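Local atomic coordinates of Sts-2 protein (Mus musculus, PDB entry 3D4I), a protein that interferes with CBL-mediated down-regulation of receptor tyrosine kinases and, through its C-terminal histidine phosphatase domain, has an acid-dependent phosphatase activity. Residues G79-V92 and T103-K115. Residues are numbered along the deposited sequence; the frame is centred on the assembly and turned at random.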
# COMPACT_ATOMS: atom_id res chain seq x y z
N GLY A 79 6.98 9.62 0.29
CA GLY A 79 8.41 9.99 0.38
C GLY A 79 9.13 9.84 -0.96
O GLY A 79 9.91 10.71 -1.37
N GLU A 80 8.88 8.73 -1.63
CA GLU A 80 9.40 8.48 -2.98
C GLU A 80 8.95 9.54 -4.00
O GLU A 80 9.77 10.02 -4.81
CB GLU A 80 9.03 7.07 -3.45
CG GLU A 80 9.58 6.73 -4.84
CD GLU A 80 8.97 5.44 -5.36
OE1 GLU A 80 7.75 5.27 -5.24
OE2 GLU A 80 9.72 4.60 -5.88
N ALA A 81 7.68 9.93 -3.94
CA ALA A 81 7.18 11.02 -4.81
C ALA A 81 7.88 12.34 -4.49
O ALA A 81 8.26 13.09 -5.40
CB ALA A 81 5.66 11.17 -4.70
N LEU A 82 8.05 12.63 -3.20
CA LEU A 82 8.82 13.80 -2.79
C LEU A 82 10.22 13.78 -3.35
O LEU A 82 10.68 14.81 -3.88
CB LEU A 82 8.84 13.97 -1.26
CG LEU A 82 7.53 14.53 -0.70
CD1 LEU A 82 7.40 14.26 0.80
CD2 LEU A 82 7.38 16.07 -1.03
N LEU A 83 10.91 12.65 -3.25
CA LEU A 83 12.22 12.51 -3.92
C LEU A 83 12.14 12.83 -5.42
O LEU A 83 12.93 13.63 -5.93
CB LEU A 83 12.86 11.11 -3.70
CG LEU A 83 14.31 10.97 -4.20
CD1 LEU A 83 15.23 11.95 -3.45
CD2 LEU A 83 14.82 9.54 -4.06
N ASP A 84 11.18 12.20 -6.11
CA ASP A 84 10.98 12.38 -7.55
C ASP A 84 10.74 13.85 -7.94
O ASP A 84 11.20 14.32 -8.99
CB ASP A 84 9.81 11.51 -8.03
CG ASP A 84 10.13 10.00 -8.03
OD1 ASP A 84 11.29 9.60 -7.79
OD2 ASP A 84 9.18 9.22 -8.25
N SER A 85 10.04 14.57 -7.07
CA SER A 85 9.70 15.97 -7.34
C SER A 85 10.89 16.95 -7.32
O SER A 85 10.77 18.08 -7.80
CB SER A 85 8.64 16.45 -6.35
OG SER A 85 9.25 16.75 -5.11
N GLY A 86 12.00 16.53 -6.73
CA GLY A 86 13.19 17.37 -6.66
C GLY A 86 13.18 18.47 -5.60
O GLY A 86 14.15 19.21 -5.48
N VAL A 87 12.10 18.60 -4.83
CA VAL A 87 12.04 19.64 -3.81
C VAL A 87 13.08 19.43 -2.70
O VAL A 87 13.49 18.31 -2.41
CB VAL A 87 10.60 19.82 -3.20
CG1 VAL A 87 9.60 20.07 -4.29
CG2 VAL A 87 10.19 18.61 -2.32
N ARG A 88 13.50 20.54 -2.09
CA ARG A 88 14.46 20.54 -0.99
C ARG A 88 13.74 20.48 0.35
O ARG A 88 13.11 21.45 0.73
CB ARG A 88 15.33 21.82 -1.07
CG ARG A 88 16.52 21.81 -0.14
CD ARG A 88 17.56 22.96 -0.41
NE ARG A 88 18.46 23.03 0.74
CZ ARG A 88 18.47 24.00 1.64
NH1 ARG A 88 17.66 25.05 1.51
NH2 ARG A 88 19.31 23.93 2.66
N VAL A 89 13.83 19.35 1.05
CA VAL A 89 13.28 19.21 2.40
C VAL A 89 14.40 19.50 3.40
O VAL A 89 15.46 18.85 3.33
CB VAL A 89 12.71 17.78 2.64
CG1 VAL A 89 12.26 17.61 4.09
CG2 VAL A 89 11.59 17.48 1.66
N THR A 90 14.16 20.43 4.32
CA THR A 90 15.18 20.91 5.26
C THR A 90 14.91 20.62 6.73
O THR A 90 15.79 20.78 7.57
CB THR A 90 15.38 22.44 5.10
OG1 THR A 90 14.14 23.11 5.36
CG2 THR A 90 15.82 22.77 3.70
N ALA A 91 13.69 20.23 7.05
CA ALA A 91 13.34 19.99 8.44
C ALA A 91 12.06 19.17 8.51
O ALA A 91 11.24 19.22 7.60
CB ALA A 91 13.19 21.29 9.21
N VAL A 92 11.93 18.41 9.59
CA VAL A 92 10.71 17.67 9.86
C VAL A 92 10.37 17.63 11.33
O VAL A 92 11.21 17.34 12.20
CB VAL A 92 10.54 16.29 9.08
CG1 VAL A 92 11.64 16.00 8.07
CG2 VAL A 92 10.17 15.11 9.97
N THR A 103 5.35 7.61 10.21
CA THR A 103 5.10 8.24 8.90
C THR A 103 6.31 9.12 8.56
O THR A 103 6.83 9.05 7.44
CB THR A 103 3.78 9.04 8.89
OG1 THR A 103 2.67 8.21 9.22
CG2 THR A 103 3.51 9.66 7.47
N ALA A 104 6.76 9.94 9.52
CA ALA A 104 7.92 10.80 9.31
C ALA A 104 9.16 10.00 8.92
O ALA A 104 9.84 10.35 7.95
CB ALA A 104 8.20 11.67 10.55
N LYS A 105 9.46 8.94 9.67
CA LYS A 105 10.62 8.09 9.38
C LYS A 105 10.56 7.51 7.96
O LYS A 105 11.53 7.56 7.23
CB LYS A 105 10.74 6.96 10.43
CG LYS A 105 11.87 5.91 10.16
CD LYS A 105 11.75 4.72 11.17
CE LYS A 105 12.94 3.77 11.15
NZ LYS A 105 12.63 2.60 12.03
N HIS A 106 9.40 6.96 7.58
CA HIS A 106 9.29 6.30 6.26
C HIS A 106 9.44 7.29 5.10
O HIS A 106 10.11 7.01 4.10
CB HIS A 106 7.97 5.50 6.19
CG HIS A 106 7.96 4.29 7.06
ND1 HIS A 106 8.88 3.27 6.95
CD2 HIS A 106 7.12 3.93 8.07
CE1 HIS A 106 8.62 2.34 7.85
NE2 HIS A 106 7.56 2.72 8.55
N ILE A 107 8.84 8.47 5.24
CA ILE A 107 9.06 9.54 4.26
C ILE A 107 10.56 9.88 4.12
O ILE A 107 11.09 9.92 3.01
CB ILE A 107 8.24 10.81 4.61
CG1 ILE A 107 6.73 10.54 4.47
CG2 ILE A 107 8.66 12.01 3.76
CD1 ILE A 107 5.87 11.66 5.03
N LEU A 108 11.23 10.13 5.25
CA LEU A 108 12.66 10.45 5.25
C LEU A 108 13.55 9.35 4.66
O LEU A 108 14.53 9.66 3.99
CB LEU A 108 13.14 10.78 6.66
CG LEU A 108 12.82 12.18 7.22
CD1 LEU A 108 12.97 12.13 8.72
CD2 LEU A 108 13.76 13.24 6.62
N GLU A 109 13.22 8.09 4.92
CA GLU A 109 13.97 6.96 4.38
C GLU A 109 13.90 6.95 2.85
O GLU A 109 14.92 6.79 2.17
CB GLU A 109 13.52 5.64 5.01
CG GLU A 109 14.20 5.37 6.34
CD GLU A 109 13.58 4.19 7.11
OE1 GLU A 109 12.74 3.45 6.55
OE2 GLU A 109 13.95 4.02 8.28
N GLU A 110 12.71 7.22 2.31
CA GLU A 110 12.53 7.27 0.86
C GLU A 110 13.10 8.52 0.22
O GLU A 110 13.45 8.52 -0.96
CB GLU A 110 11.07 7.12 0.48
CG GLU A 110 10.48 5.74 0.74
CD GLU A 110 11.13 4.65 -0.08
OE1 GLU A 110 11.52 4.89 -1.26
OE2 GLU A 110 11.28 3.55 0.49
N LEU A 111 13.18 9.60 1.01
CA LEU A 111 13.89 10.81 0.58
C LEU A 111 15.42 10.67 0.64
O LEU A 111 16.13 11.53 0.14
CB LEU A 111 13.52 11.98 1.49
CG LEU A 111 12.74 13.26 1.13
CD1 LEU A 111 12.65 13.61 -0.38
CD2 LEU A 111 11.42 13.35 1.81
N LYS A 112 15.90 9.63 1.31
CA LYS A 112 17.33 9.41 1.58
C LYS A 112 17.93 10.44 2.55
O LYS A 112 19.15 10.72 2.53
CB LYS A 112 18.16 9.31 0.29
CG LYS A 112 17.75 8.16 -0.60
CD LYS A 112 18.55 8.14 -1.91
CE LYS A 112 17.81 7.35 -3.01
NZ LYS A 112 17.06 6.19 -2.47
N LEU A 113 17.08 10.95 3.42
CA LEU A 113 17.45 12.00 4.36
C LEU A 113 17.37 11.57 5.81
O LEU A 113 17.52 12.40 6.71
CB LEU A 113 16.56 13.23 4.11
CG LEU A 113 16.71 13.90 2.74
CD1 LEU A 113 15.67 15.02 2.64
CD2 LEU A 113 18.12 14.46 2.56
N GLU A 114 17.14 10.28 6.06
CA GLU A 114 16.90 9.80 7.43
C GLU A 114 18.09 9.96 8.39
O GLU A 114 17.90 10.08 9.60
CB GLU A 114 16.36 8.36 7.44
CG GLU A 114 17.43 7.25 7.23
CD GLU A 114 17.78 6.96 5.76
OE1 GLU A 114 17.76 7.88 4.92
OE2 GLU A 114 18.12 5.79 5.46
N LYS A 115 19.30 9.97 7.86
CA LYS A 115 20.48 10.21 8.69
C LYS A 115 20.90 11.69 8.70
O LYS A 115 21.61 12.13 9.60
CB LYS A 115 21.65 9.35 8.22
CG LYS A 115 21.37 7.87 8.10
CD LYS A 115 22.53 7.20 7.37
CE LYS A 115 22.22 5.76 6.97
NZ LYS A 115 23.43 5.11 6.37
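Leu-111 lays its CD1 methyl over the backbone of the last helical turn of 79-85, 3.5 Å from Leu-83 N, while its CD2 turns toward Leu-82 CB and Val-89 CG2. One branched side chain thus fills the angle between helix and strand, a task suited to leucine, whose two methyls diverge. The two helices run at 38° to each other, with a closest axis approach of 7.6 Å. Gly-79 makes this possible: its CA lies 3.8 Å from Ile-107 O, and a CB there would collide with that oxygen and with Glu-110 CB. The aliphatic part of Glu-110 instead packs beside the glycine, its CB 3.4 Å from Glu-80 N. Ile-107 CG2 meets Leu-82 CD1 at 3.9 Å, the two side chains slanting across each other. Leu-83, with CG anti to the backbone N (chi1 -172°), sends CD2 to within 3.5 Å of Glu-110 O and on to the aliphatic CE of Lys-112. Cutting Leu-83 back to an alanine would probably uncover Lys-112 CE and the carbonyl end of helix 103-111, leaving a gap beside it. That end closes in a Schellman motif, with Lys-112 at positive phi, which brings Leu-113 round so that its CD1 packs 4.0 Å from Val-89 CB. Farther along the strand, Val-92 CG1 and Leu-108 CD2 meet tip to tip at 3.8 Å, and Val-92 CG2 rests on the small Ala-104. The contact packs helix 98-111, the crossover of the beta-alpha-beta unit 89-94, 98-111, 119-121, against its own first strand and the preceding helix 69-85. Because methyls and methylenes meet, partly against backbone atoms, without hydrogen bonds between the segments, cohesion should rest chiefly on shape fit and water exclusion; the nearby like-charged carboxylates of Glu-80 and Glu-110 probably oppose it slightly.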